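Local coordinates for uncharacterized protein (Leptotrichia buccalis, PDB 3T8K), which is of unknown function but folds as a row of ankyrin-like alpha-helical hairpins, a scaffold that in relatives commonly serves protein recognition, at residues E20-L25 / M59-K64; T9-A14 / L42-R47; F80-G85 / T91-L96; V117-I122 / K137-Q142. All coordinates share one frame; numbering follows the deposited sequence.

Interaction 1. Residues E20-L25 / M59-K64; sequences EDFLEL and MFLINK
Phe22 and Phe60 bring their rings together where helices 19-28 and 51-63 lie side by side in the row of alpha-helical hairpins that makes up this ankyrin-like fold. The two segments run in broadly the same sense, at 38°; the axes lie 12.3 Å apart, and Phe22, Leu23, Phe60 and Leu61 fill the space between them.

The aromatic contact comes first. The ring centroids are 5.5 Å apart and the planes are steeply inclined, yet the pair is neither a stack nor a true edge-to-face contact: CE2 of Phe22 approaches the CD2 side of Phe60 obliquely, while Phe60 CD2 lies in the plane of the Phe22 ring, at its edge. Both phenylalanines hold CG opposite the backbone N, beside the carbonyl carbon (chi1 159° and 173°), and this throws each ring out from its helix into the space between. An edge-to-face contact of Phe60 with Phe26 further along helix 19-28 extends the aromatic group.

A CH-pi contact adds to it. Leu23 CD2 sits over a face of Phe60, 3.9 Å from the ring centroid, and CG of Lys64 lies above the opposite face, so the ring is held between two aliphatic groups.

Apolar packing of ring against methyl completes the set. Leu61 belongs to a cluster with Ile41, Leu42 and Val45 of helix 41-45, and Phe22 leans on Val10 and Ala14 of helix 10-16. Where these two groups join, Phe22 CZ, the para carbon, touches Leu61 CD2 at 3.6 Å.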
loop_
_atom_site.group_PDB
_atom_site.type_symbol
_atom_site.label_atom_id
_atom_site.label_comp_id
_atom_site.label_asym_id
_atom_site.label_seq_id
_atom_site.Cartn_x
_atom_site.Cartn_y
_atom_site.Cartn_z
ATOM N N GLU A 20 8.105 19.786 -5.595
ATOM C CA GLU A 20 8.462 21.124 -5.106
ATOM C C GLU A 20 8.520 21.193 -3.577
ATOM O O GLU A 20 9.404 21.851 -3.007
ATOM C CB GLU A 20 7.485 22.174 -5.636
ATOM C CG GLU A 20 7.629 22.461 -7.124
ATOM C CD GLU A 20 7.171 21.302 -7.999
ATOM O OE1 GLU A 20 6.268 20.543 -7.577
ATOM O OE2 GLU A 20 7.719 21.153 -9.113
ATOM N N ASP A 21 7.566 20.538 -2.919
ATOM C CA ASP A 21 7.561 20.458 -1.458
ATOM C C ASP A 21 8.826 19.767 -0.971
ATOM O O ASP A 21 9.470 20.213 -0.011
ATOM C CB ASP A 21 6.370 19.644 -0.947
ATOM C CG ASP A 21 5.036 20.342 -1.146
ATOM O OD1 ASP A 21 5.001 21.585 -1.244
ATOM O OD2 ASP A 21 4.010 19.623 -1.202
ATOM N N PHE A 22 9.156 18.656 -1.620
ATOM C CA PHE A 22 10.332 17.881 -1.250
ATOM C C PHE A 22 11.594 18.707 -1.409
ATOM O O PHE A 22 12.470 18.680 -0.543
ATOM C CB PHE A 22 10.459 16.599 -2.078
ATOM C CG PHE A 22 11.855 16.051 -2.096
ATOM C CD1 PHE A 22 12.314 15.251 -1.064
ATOM C CD2 PHE A 22 12.727 16.378 -3.125
ATOM C CE1 PHE A 22 13.617 14.772 -1.067
ATOM C CE2 PHE A 22 14.024 15.896 -3.128
ATOM C CZ PHE A 22 14.466 15.098 -2.093
ATOM N N LEU A 23 11.699 19.429 -2.523
ATOM C CA LEU A 23 12.838 20.321 -2.738
ATOM C C LEU A 23 12.979 21.347 -1.625
ATOM O O LEU A 23 14.089 21.599 -1.154
ATOM C CB LEU A 23 12.734 21.053 -4.075
ATOM C CG LEU A 23 12.985 20.275 -5.368
ATOM C CD1 LEU A 23 13.072 21.254 -6.536
ATOM C CD2 LEU A 23 14.255 19.446 -5.272
ATOM N N GLU A 24 11.864 21.949 -1.215
ATOM C CA GLU A 24 11.895 22.930 -0.139
ATOM C C GLU A 24 12.535 22.317 1.103
ATOM O O GLU A 24 13.395 22.935 1.720
ATOM C CB GLU A 24 10.497 23.427 0.217
ATOM C CG GLU A 24 9.833 24.307 -0.822
ATOM C CD GLU A 24 8.829 25.262 -0.190
ATOM O OE1 GLU A 24 9.225 26.009 0.736
ATOM O OE2 GLU A 24 7.646 25.256 -0.610
ATOM N N LEU A 25 12.118 21.099 1.460
ATOM C CA LEU A 25 12.637 20.455 2.666
ATOM C C LEU A 25 14.097 20.058 2.517
ATOM O O LEU A 25 14.881 20.200 3.455
ATOM C CB LEU A 25 11.814 19.214 3.047
ATOM C CG LEU A 25 10.827 19.384 4.210
ATOM C CD1 LEU A 25 11.550 19.665 5.554
ATOM C CD2 LEU A 25 9.811 20.478 3.869
HETATM N N MSE A 59 14.094 10.460 -9.145
HETATM C CA MSE A 59 15.161 10.800 -10.084
HETATM C C MSE A 59 16.114 11.837 -9.511
HETATM O O MSE A 59 17.324 11.769 -9.724
HETATM C CB MSE A 59 14.573 11.294 -11.399
HETATM C CG MSE A 59 13.745 10.244 -12.116
HETATM SE SE MSE A 59 14.816 8.747 -12.810
HETATM C CE MSE A 59 15.411 7.887 -11.175
ATOM N N PHE A 60 15.563 12.800 -8.785
ATOM C CA PHE A 60 16.387 13.826 -8.162
ATOM C C PHE A 60 17.373 13.192 -7.180
ATOM O O PHE A 60 18.575 13.453 -7.239
ATOM C CB PHE A 60 15.507 14.857 -7.460
ATOM C CG PHE A 60 16.279 15.861 -6.636
ATOM C CD1 PHE A 60 16.711 17.051 -7.197
ATOM C CD2 PHE A 60 16.572 15.607 -5.309
ATOM C CE1 PHE A 60 17.420 17.982 -6.443
ATOM C CE2 PHE A 60 17.280 16.530 -4.545
ATOM C CZ PHE A 60 17.707 17.720 -5.116
ATOM N N LEU A 61 16.858 12.349 -6.292
ATOM C CA LEU A 61 17.679 11.692 -5.274
ATOM C C LEU A 61 18.674 10.713 -5.861
ATOM O O LEU A 61 19.831 10.683 -5.457
ATOM C CB LEU A 61 16.803 10.966 -4.251
ATOM C CG LEU A 61 16.069 11.914 -3.301
ATOM C CD1 LEU A 61 15.066 11.162 -2.451
ATOM C CD2 LEU A 61 17.066 12.672 -2.433
ATOM N N ILE A 62 18.216 9.884 -6.795
ATOM C CA ILE A 62 19.129 8.968 -7.460
ATOM C C ILE A 62 20.288 9.721 -8.112
ATOM O O ILE A 62 21.445 9.314 -7.995
ATOM C CB ILE A 62 18.411 8.084 -8.496
ATOM C CG1 ILE A 62 17.485 7.110 -7.771
ATOM C CG2 ILE A 62 19.425 7.319 -9.338
ATOM C CD1 ILE A 62 16.601 6.321 -8.691
ATOM N N ASN A 63 19.976 10.820 -8.792
ATOM C CA ASN A 63 21.016 11.626 -9.433
ATOM C C ASN A 63 21.974 12.286 -8.438
ATOM O O ASN A 63 23.118 12.583 -8.782
ATOM C CB ASN A 63 20.407 12.667 -10.381
ATOM C CG ASN A 63 19.751 12.032 -11.608
ATOM O OD1 ASN A 63 19.999 10.866 -11.930
ATOM N ND2 ASN A 63 18.914 12.803 -12.297
ATOM N N LYS A 64 21.508 12.508 -7.211
ATOM C CA LYS A 64 22.348 13.088 -6.160
ATOM C C LYS A 64 23.105 12.006 -5.392
ATOM O O LYS A 64 23.856 12.309 -4.469
ATOM C CB LYS A 64 21.515 13.933 -5.189
ATOM C CG LYS A 64 20.928 15.192 -5.801
ATOM C CD LYS A 64 21.622 16.425 -5.269
ATOM C CE LYS A 64 21.628 17.541 -6.291
ATOM N NZ LYS A 64 22.440 18.692 -5.804
#

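Interaction 2. Residues T9-A14 / L42-R47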
loop_
_atom_site.group_PDB
_atom_site.type_symbol
_atom_site.label_atom_id
_atom_site.label_comp_id
_atom_site.label_asym_id
_atom_site.label_seq_id
_atom_site.Cartn_x
_atom_site.Cartn_y
_atom_site.Cartn_z
ATOM N N THR A 9 10.282 16.956 8.328
ATOM C CA THR A 9 11.477 16.246 7.864
ATOM C C THR A 9 11.427 16.003 6.357
ATOM O O THR A 9 10.358 16.071 5.748
ATOM C CB THR A 9 11.601 14.872 8.537
ATOM O OG1 THR A 9 10.497 14.057 8.126
ATOM C CG2 THR A 9 11.594 15.013 10.048
ATOM N N VAL A 10 12.580 15.722 5.753
ATOM C CA VAL A 10 12.623 15.425 4.318
ATOM C C VAL A 10 11.827 14.156 4.020
ATOM O O VAL A 10 11.109 14.076 3.020
ATOM C CB VAL A 10 14.071 15.261 3.803
ATOM C CG1 VAL A 10 14.083 14.981 2.289
ATOM C CG2 VAL A 10 14.874 16.508 4.101
ATOM N N SER A 11 11.967 13.167 4.898
ATOM C CA SER A 11 11.207 11.915 4.798
ATOM C C SER A 11 9.698 12.135 4.630
ATOM O O SER A 11 9.059 11.503 3.770
ATOM C CB SER A 11 11.473 11.035 6.025
ATOM O OG SER A 11 10.635 9.880 6.013
ATOM N N ALA A 12 9.119 13.008 5.452
ATOM C CA ALA A 12 7.686 13.301 5.353
ATOM C C ALA A 12 7.326 13.974 4.022
ATOM O O ALA A 12 6.340 13.604 3.377
ATOM C CB ALA A 12 7.237 14.161 6.528
ATOM N N ALA A 13 8.123 14.967 3.624
ATOM C CA ALA A 13 7.907 15.668 2.364
ATOM C C ALA A 13 8.006 14.693 1.201
ATOM O O ALA A 13 7.226 14.770 0.243
ATOM C CB ALA A 13 8.927 16.804 2.203
ATOM N N ALA A 14 8.963 13.768 1.293
ATOM C CA ALA A 14 9.236 12.822 0.211
ATOM C C ALA A 14 8.070 11.875 -0.004
ATOM O O ALA A 14 7.790 11.466 -1.136
ATOM C CB ALA A 14 10.478 12.021 0.514
ATOM N N LEU A 42 14.778 6.775 -0.201
ATOM C CA LEU A 42 14.090 6.297 -1.415
ATOM C C LEU A 42 12.929 5.363 -1.104
ATOM O O LEU A 42 11.937 5.326 -1.842
ATOM C CB LEU A 42 15.060 5.620 -2.384
ATOM C CG LEU A 42 15.934 6.585 -3.167
ATOM C CD1 LEU A 42 17.041 5.843 -3.901
ATOM C CD2 LEU A 42 15.073 7.413 -4.128
ATOM N N TYR A 43 13.040 4.607 -0.017
ATOM C CA TYR A 43 11.928 3.759 0.393
ATOM C C TYR A 43 10.682 4.602 0.686
ATOM O O TYR A 43 9.584 4.254 0.267
ATOM C CB TYR A 43 12.298 2.884 1.594
ATOM C CG TYR A 43 11.410 1.660 1.717
ATOM C CD1 TYR A 43 11.847 0.415 1.282
ATOM C CD2 TYR A 43 10.133 1.758 2.240
ATOM C CE1 TYR A 43 11.028 -0.711 1.376
ATOM C CE2 TYR A 43 9.307 0.639 2.344
ATOM C CZ TYR A 43 9.759 -0.588 1.909
ATOM O OH TYR A 43 8.936 -1.696 2.002
ATOM N N ASP A 44 10.858 5.720 1.391
ATOM C CA ASP A 44 9.755 6.651 1.652
ATOM C C ASP A 44 9.209 7.279 0.368
ATOM O O ASP A 44 7.992 7.379 0.171
ATOM C CB ASP A 44 10.211 7.774 2.590
ATOM C CG ASP A 44 10.656 7.264 3.953
ATOM O OD1 ASP A 44 10.214 6.172 4.363
ATOM O OD2 ASP A 44 11.448 7.964 4.616
ATOM N N VAL A 45 10.111 7.722 -0.503
ATOM C CA VAL A 45 9.701 8.298 -1.778
ATOM C C VAL A 45 8.780 7.363 -2.565
ATOM O O VAL A 45 7.762 7.785 -3.117
ATOM C CB VAL A 45 10.912 8.600 -2.654
ATOM C CG1 VAL A 45 10.473 9.157 -3.996
ATOM C CG2 VAL A 45 11.834 9.601 -1.943
ATOM N N LEU A 46 9.152 6.093 -2.630
ATOM C CA LEU A 46 8.414 5.151 -3.457
ATOM C C LEU A 46 6.994 4.946 -2.948
ATOM O O LEU A 46 6.130 4.429 -3.669
ATOM C CB LEU A 46 9.166 3.825 -3.545
ATOM C CG LEU A 46 10.458 3.975 -4.343
ATOM C CD1 LEU A 46 11.373 2.777 -4.130
ATOM C CD2 LEU A 46 10.157 4.199 -5.821
ATOM N N ARG A 47 6.750 5.372 -1.716
ATOM C CA ARG A 47 5.433 5.228 -1.110
ATOM C C ARG A 47 4.537 6.433 -1.359
ATOM O O ARG A 47 3.360 6.437 -0.988
ATOM C CB ARG A 47 5.561 4.912 0.381
ATOM C CG ARG A 47 6.140 3.526 0.620
ATOM C CD ARG A 47 6.271 3.195 2.087
ATOM N NE ARG A 47 7.422 3.867 2.681
ATOM C CZ ARG A 47 7.848 3.669 3.926
ATOM N NH1 ARG A 47 7.218 2.811 4.718
ATOM N NH2 ARG A 47 8.908 4.328 4.377
#
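Asp44 meets Ser11 across the gap between helices 10-16 and 41-45, and its side chain illustrates how one carboxylate can join two short helices. CB points at the neighbouring helix and comes within 4.0 Å of Ser11 OG. With CG opposite its own carbonyl carbon (chi1 -62°), the carboxylate is brought up to the serine hydroxyl, and CG itself lies 3.3 Å from that OG. At the end, OD2 accepts a short hydrogen bond of 2.5 Å from Ser11 OG. The hydroxyl does not come in within the plane of the carboxylate but from above it, 58° out, while Ser11 CB also rests against OD2. The other oxygen, OD1, turns toward Arg47 of its own segment; the modelled separation there is too short to be trusted, although a charge pairing between the two is plausible.

Helices 10-16 and 41-45 belong to successive parts of an ankyrin-like array, in which short helices line up next to one another. The polar bridge is one half of their contact. Next to it the interface becomes apolar: Ala14, a turn beyond Ser11, packs its CB on CG2 of Val45, the residue after Asp44, at 3.7 Å, and the backbones draw close, with the CA atoms of Ala14 and Val45 5.0 Å apart. Ala14 O is hydrogen-bonded to Asn48 ND2.

At its start, helix 10-16 is capped by Thr9, whose OG1 accepts from Ala12 N at 3.2 Å. Leu16 of the second subunit packs against Ala12, and Glu6 of that subunit against Thr9.

Interaction 3. Residues F80-G85 / T91-L96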
loop_
_atom_site.group_PDB
_atom_site.type_symbol
_atom_site.label_atom_id
_atom_site.label_comp_id
_atom_site.label_asym_id
_atom_site.label_seq_id
_atom_site.Cartn_x
_atom_site.Cartn_y
_atom_site.Cartn_z
ATOM N N PHE A 80 10.248 -3.413 -3.608
ATOM C CA PHE A 80 8.930 -3.740 -3.074
ATOM C C PHE A 80 7.970 -2.556 -3.121
ATOM O O PHE A 80 6.903 -2.657 -3.717
ATOM C CB PHE A 80 9.006 -4.324 -1.664
ATOM C CG PHE A 80 7.691 -4.909 -1.179
ATOM C CD1 PHE A 80 7.195 -6.089 -1.722
ATOM C CD2 PHE A 80 6.961 -4.277 -0.172
ATOM C CE1 PHE A 80 5.993 -6.629 -1.276
ATOM C CE2 PHE A 80 5.763 -4.811 0.279
ATOM C CZ PHE A 80 5.276 -5.986 -0.273
ATOM N N PRO A 81 8.349 -1.420 -2.508
ATOM C CA PRO A 81 7.423 -0.289 -2.601
ATOM C C PRO A 81 7.279 0.196 -4.034
ATOM O O PRO A 81 6.213 0.698 -4.387
ATOM C CB PRO A 81 8.070 0.787 -1.705
ATOM C CG PRO A 81 9.495 0.352 -1.536
ATOM C CD PRO A 81 9.468 -1.146 -1.589
ATOM N N LEU A 82 8.326 0.049 -4.843
ATOM C CA LEU A 82 8.249 0.398 -6.263
ATOM C C LEU A 82 7.102 -0.348 -6.934
ATOM O O LEU A 82 6.243 0.253 -7.584
ATOM C CB LEU A 82 9.548 0.033 -6.977
ATOM C CG LEU A 82 9.517 0.194 -8.501
ATOM C CD1 LEU A 82 9.340 1.654 -8.884
ATOM C CD2 LEU A 82 10.799 -0.341 -9.099
ATOM N N PHE A 83 7.095 -1.663 -6.771
ATOM C CA PHE A 83 6.085 -2.496 -7.429
ATOM C C PHE A 83 4.708 -2.452 -6.754
ATOM O O PHE A 83 3.677 -2.531 -7.433
ATOM C CB PHE A 83 6.601 -3.929 -7.594
ATOM C CG PHE A 83 7.763 -4.034 -8.538
ATOM C CD1 PHE A 83 7.711 -3.410 -9.779
ATOM C CD2 PHE A 83 8.916 -4.729 -8.179
ATOM C CE1 PHE A 83 8.787 -3.487 -10.663
ATOM C CE2 PHE A 83 9.994 -4.813 -9.047
ATOM C CZ PHE A 83 9.931 -4.191 -10.293
ATOM N N GLN A 84 4.682 -2.322 -5.431
ATOM C CA GLN A 84 3.413 -2.159 -4.721
ATOM C C GLN A 84 2.659 -0.908 -5.172
ATOM O O GLN A 84 1.444 -0.940 -5.338
ATOM C CB GLN A 84 3.637 -2.111 -3.210
ATOM C CG GLN A 84 4.028 -3.440 -2.622
ATOM C CD GLN A 84 3.016 -4.526 -2.942
ATOM O OE1 GLN A 84 3.325 -5.464 -3.668
ATOM N NE2 GLN A 84 1.802 -4.403 -2.398
ATOM N N GLY A 85 3.383 0.193 -5.367
ATOM C CA GLY A 85 2.748 1.458 -5.696
ATOM C C GLY A 85 2.841 1.929 -7.140
ATOM O O GLY A 85 2.311 2.985 -7.472
ATOM N N THR A 91 5.253 3.418 -17.404
ATOM C CA THR A 91 6.452 4.013 -17.993
ATOM C C THR A 91 7.445 4.421 -16.896
ATOM O O THR A 91 8.634 4.101 -16.967
ATOM C CB THR A 91 6.101 5.229 -18.870
ATOM O OG1 THR A 91 5.328 4.795 -19.997
ATOM C CG2 THR A 91 7.366 5.921 -19.361
ATOM N N GLY A 92 6.949 5.103 -15.869
ATOM C CA GLY A 92 7.797 5.565 -14.784
ATOM C C GLY A 92 8.355 4.439 -13.933
ATOM O O GLY A 92 9.535 4.421 -13.591
ATOM N N THR A 93 7.495 3.487 -13.597
ATOM C CA THR A 93 7.891 2.339 -12.800
ATOM C C THR A 93 8.940 1.508 -13.534
ATOM O O THR A 93 9.885 1.014 -12.927
ATOM C CB THR A 93 6.655 1.495 -12.454
ATOM O OG1 THR A 93 5.800 2.265 -11.601
ATOM C CG2 THR A 93 7.037 0.182 -11.765
ATOM N N THR A 94 8.770 1.355 -14.842
ATOM C CA THR A 94 9.728 0.605 -15.637
ATOM C C THR A 94 11.089 1.285 -15.619
ATOM O O THR A 94 12.108 0.643 -15.372
ATOM C CB THR A 94 9.250 0.467 -17.081
ATOM O OG1 THR A 94 7.985 -0.207 -17.083
ATOM C CG2 THR A 94 10.248 -0.340 -17.901
ATOM N N GLU A 95 11.086 2.588 -15.889
ATOM C CA GLU A 95 12.296 3.407 -15.865
ATOM C C GLU A 95 13.041 3.296 -14.535
ATOM O O GLU A 95 14.263 3.114 -14.508
ATOM C CB GLU A 95 11.941 4.868 -16.148
ATOM C CG GLU A 95 12.618 5.441 -17.377
ATOM C CD GLU A 95 14.126 5.464 -17.247
ATOM O OE1 GLU A 95 14.633 6.208 -16.383
ATOM O OE2 GLU A 95 14.801 4.736 -18.004
ATOM N N LEU A 96 12.309 3.416 -13.430
ATOM C CA LEU A 96 12.911 3.303 -12.105
ATOM C C LEU A 96 13.475 1.896 -11.861
ATOM O O LEU A 96 14.561 1.748 -11.288
ATOM C CB LEU A 96 11.909 3.684 -11.006
ATOM C CG LEU A 96 11.545 5.169 -10.913
ATOM C CD1 LEU A 96 10.437 5.408 -9.882
ATOM C CD2 LEU A 96 12.770 5.983 -10.565
#
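Leu82 reaches across to Thr93 and Leu96 from the middle of its helix. CD1 does most of the touching: it sits 3.9 Å from Leu96 CB and 4.0 Å from Thr93 CG2, nested between residues one turn apart. Holding CG opposite the backbone N (chi1 173°) directs the isobutyl group outward to them, and Leu82 and Thr93 pass each other in opposite directions. Phe83 contributes more distantly, its CD1 lying 4.2 Å from the same Thr93 methyl and approached obliquely. Cutting Leu82 back to an alanine would probably open a gap between Thr93 and Leu96 and leave the Thr93 methyl with less to pack on.

In the second shell, polar bonds fix the threonine. Thr93 OG1 is hydrogen-bonded with Gly86 O and Asp89 O in the connecting loop and with Arg54 NH2 of helix 51-63, so the hydroxyl faces a polar network while CG2 is left to the hydrophobic side. The backbone of Phe83 is held where its O is hydrogen-bonded by Tyr125 OH and Asn121 ND2; over its ring lies Leu82 CD2.

Segments 80-85 and 91-96, of helices 79-85 and 90-102, run antiparallel at 165°, with axes 10.3 Å apart. Such an antiparallel pair joined by a short loop is consistent with the helical hairpin of ankyrin repeats.

Interaction 4. Residues V117-I122 / K137-Q142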
loop_
_atom_site.group_PDB
_atom_site.type_symbol
_atom_site.label_atom_id
_atom_site.label_comp_id
_atom_site.label_asym_id
_atom_site.label_seq_id
_atom_site.Cartn_x
_atom_site.Cartn_y
_atom_site.Cartn_z
ATOM N N VAL A 117 8.010 -13.269 -4.277
ATOM C CA VAL A 117 8.866 -12.487 -5.176
ATOM C C VAL A 117 8.522 -11.008 -5.022
ATOM O O VAL A 117 7.372 -10.644 -4.749
ATOM C CB VAL A 117 8.768 -12.921 -6.643
ATOM C CG1 VAL A 117 9.343 -14.331 -6.812
ATOM C CG2 VAL A 117 7.317 -12.858 -7.133
ATOM N N VAL A 118 9.527 -10.152 -5.168
ATOM C CA VAL A 118 9.349 -8.752 -4.785
ATOM C C VAL A 118 8.468 -8.011 -5.787
ATOM O O VAL A 118 7.881 -6.974 -5.460
ATOM C CB VAL A 118 10.710 -8.042 -4.609
ATOM C CG1 VAL A 118 11.354 -7.779 -5.961
ATOM C CG2 VAL A 118 10.546 -6.761 -3.808
ATOM N N PHE A 119 8.363 -8.572 -6.993
ATOM C CA PHE A 119 7.555 -8.000 -8.073
ATOM C C PHE A 119 6.167 -8.625 -8.185
ATOM O O PHE A 119 5.469 -8.421 -9.174
ATOM C CB PHE A 119 8.274 -8.131 -9.427
ATOM C CG PHE A 119 8.904 -9.470 -9.645
ATOM C CD1 PHE A 119 8.191 -10.504 -10.231
ATOM C CD2 PHE A 119 10.210 -9.700 -9.239
ATOM C CE1 PHE A 119 8.778 -11.744 -10.416
ATOM C CE2 PHE A 119 10.799 -10.931 -9.416
ATOM C CZ PHE A 119 10.081 -11.957 -10.008
ATOM N N LYS A 120 5.742 -9.359 -7.164
ATOM C CA LYS A 120 4.477 -10.092 -7.289
ATOM C C LYS A 120 3.302 -9.192 -7.681
ATOM O O LYS A 120 2.416 -9.607 -8.434
ATOM C CB LYS A 120 4.149 -10.846 -6.008
ATOM C CG LYS A 120 2.773 -11.489 -6.038
ATOM C CD LYS A 120 2.638 -12.552 -4.955
ATOM C CE LYS A 120 1.259 -13.176 -4.974
ATOM N NZ LYS A 120 1.208 -14.408 -4.143
ATOM N N ASN A 121 3.285 -7.963 -7.175
ATOM C CA ASN A 121 2.150 -7.074 -7.438
ATOM C C ASN A 121 1.998 -6.692 -8.913
ATOM O O ASN A 121 0.910 -6.312 -9.346
ATOM C CB ASN A 121 2.233 -5.805 -6.582
ATOM C CG ASN A 121 0.908 -5.048 -6.521
ATOM O OD1 ASN A 121 -0.156 -5.640 -6.325
ATOM N ND2 ASN A 121 0.972 -3.732 -6.690
ATOM N N ILE A 122 3.067 -6.783 -9.701
ATOM C CA ILE A 122 2.944 -6.321 -11.085
ATOM C C ILE A 122 1.938 -7.169 -11.840
ATOM O O ILE A 122 1.362 -6.736 -12.841
ATOM C CB ILE A 122 4.296 -6.260 -11.828
ATOM C CG1 ILE A 122 4.793 -7.661 -12.201
ATOM C CG2 ILE A 122 5.317 -5.483 -11.000
ATOM C CD1 ILE A 122 6.048 -7.646 -13.046
ATOM N N LYS A 137 10.883 -7.774 -19.553
ATOM C CA LYS A 137 12.217 -8.036 -20.084
ATOM C C LYS A 137 13.308 -7.708 -19.075
ATOM O O LYS A 137 14.280 -8.454 -18.944
ATOM C CB LYS A 137 12.444 -7.259 -21.382
ATOM C CG LYS A 137 11.639 -7.806 -22.559
ATOM C CD LYS A 137 11.977 -7.056 -23.839
ATOM C CE LYS A 137 11.257 -7.627 -25.041
ATOM N NZ LYS A 137 11.647 -6.884 -26.271
ATOM N N LEU A 138 13.145 -6.588 -18.373
ATOM C CA LEU A 138 14.102 -6.182 -17.352
ATOM C C LEU A 138 14.194 -7.265 -16.291
ATOM O O LEU A 138 15.279 -7.727 -15.940
ATOM C CB LEU A 138 13.676 -4.859 -16.703
ATOM C CG LEU A 138 13.881 -3.580 -17.510
ATOM C CD1 LEU A 138 13.238 -2.390 -16.800
ATOM C CD2 LEU A 138 15.372 -3.335 -17.744
ATOM N N ILE A 139 13.038 -7.673 -15.780
ATOM C CA ILE A 139 12.998 -8.653 -14.709
ATOM C C ILE A 139 13.557 -10.018 -15.114
ATOM O O ILE A 139 14.415 -10.568 -14.427
ATOM C CB ILE A 139 11.576 -8.792 -14.139
ATOM C CG1 ILE A 139 11.126 -7.454 -13.535
ATOM C CG2 ILE A 139 11.527 -9.895 -13.097
ATOM C CD1 ILE A 139 9.691 -7.458 -13.043
ATOM N N PHE A 140 13.093 -10.561 -16.237
ATOM C CA PHE A 140 13.499 -11.906 -16.630
ATOM C C PHE A 140 14.912 -11.996 -17.207
ATOM O O PHE A 140 15.397 -13.098 -17.455
ATOM C CB PHE A 140 12.465 -12.538 -17.572
ATOM C CG PHE A 140 11.129 -12.768 -16.915
ATOM C CD1 PHE A 140 11.006 -13.673 -15.870
ATOM C CD2 PHE A 140 10.009 -12.060 -17.316
ATOM C CE1 PHE A 140 9.789 -13.881 -15.251
ATOM C CE2 PHE A 140 8.787 -12.262 -16.700
ATOM C CZ PHE A 140 8.677 -13.178 -15.668
ATOM N N SER A 141 15.568 -10.847 -17.392
ATOM C CA SER A 141 16.968 -10.802 -17.812
ATOM C C SER A 141 17.923 -10.984 -16.629
ATOM O O SER A 141 19.139 -11.089 -16.804
ATOM C CB SER A 141 17.279 -9.466 -18.495
ATOM O OG SER A 141 16.597 -9.355 -19.731
ATOM N N GLN A 142 17.375 -10.990 -15.423
ATOM C CA GLN A 142 18.190 -11.161 -14.228
ATOM C C GLN A 142 18.242 -12.631 -13.810
ATOM O O GLN A 142 17.210 -13.288 -13.675
ATOM C CB GLN A 142 17.639 -10.308 -13.084
ATOM C CG GLN A 142 17.361 -8.862 -13.470
ATOM C CD GLN A 142 18.574 -8.167 -14.063
ATOM O OE1 GLN A 142 19.678 -8.260 -13.531
ATOM N NE2 GLN A 142 18.376 -7.475 -15.179
#
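Phe119 and Ile139 form the dense part of this contact, where the loop ahead of helix 129-140 folds back on that helix within the ankyrin-like stack of hairpins. Ile139 CG2 stands over the ring, 3.9 Å from its centroid and only 12° off the normal, a well-centred CH-pi contact. Val117 CB lies above the opposite face, toward the rim. With CG set between the backbone N and the carbonyl carbon (chi1 44°), the ring swings back over Val117, the first residue of the type I turn that runs from Val117 to Lys120. A second branch of the isoleucine works beside it: Ile139 CD1 meets Ile122 CD1 tip to tip at 3.6 Å and also rests against Phe119 CB. A serine in place of Phe119 would probably leave Ile139 CG2 and Val117 without the surface between them and open a gap in the core.

Toward the less buried side, Ser141 and Gln142 take no part in this packing and bond back to the helix. Exposed Ser141 gives its OG hydrogen to Lys137 O at 2.6 Å. Gln142 folds back likewise, its NE2 bonding to Leu138 O at 3.2 Å, with that oxygen lying in the amide plane.

Overall arrangement
Interactions 1 and 2 share one end of the elongated array, and 3 and 4 follow. The first two are interleaved in sequence, their centres about 10 Å apart, and meet directly where Leu25 CG packs on Thr9 O at 3.7 Å. Interaction 3, nearest the middle of the chain, joins both to the remainder: the selenomethionine Met59 packs on Leu96, and Tyr43 and Leu46 pack on Pro81. Interaction 4 lies about 11 Å from it between centres and is linked by packing of Phe83 CD1 on Ile122 CG2, 3.4 Å. Interactions 1 and 4, about 27 Å apart between centres, do not touch. No active site is known, and the interchain disulfide at Cys164 lies outside all four.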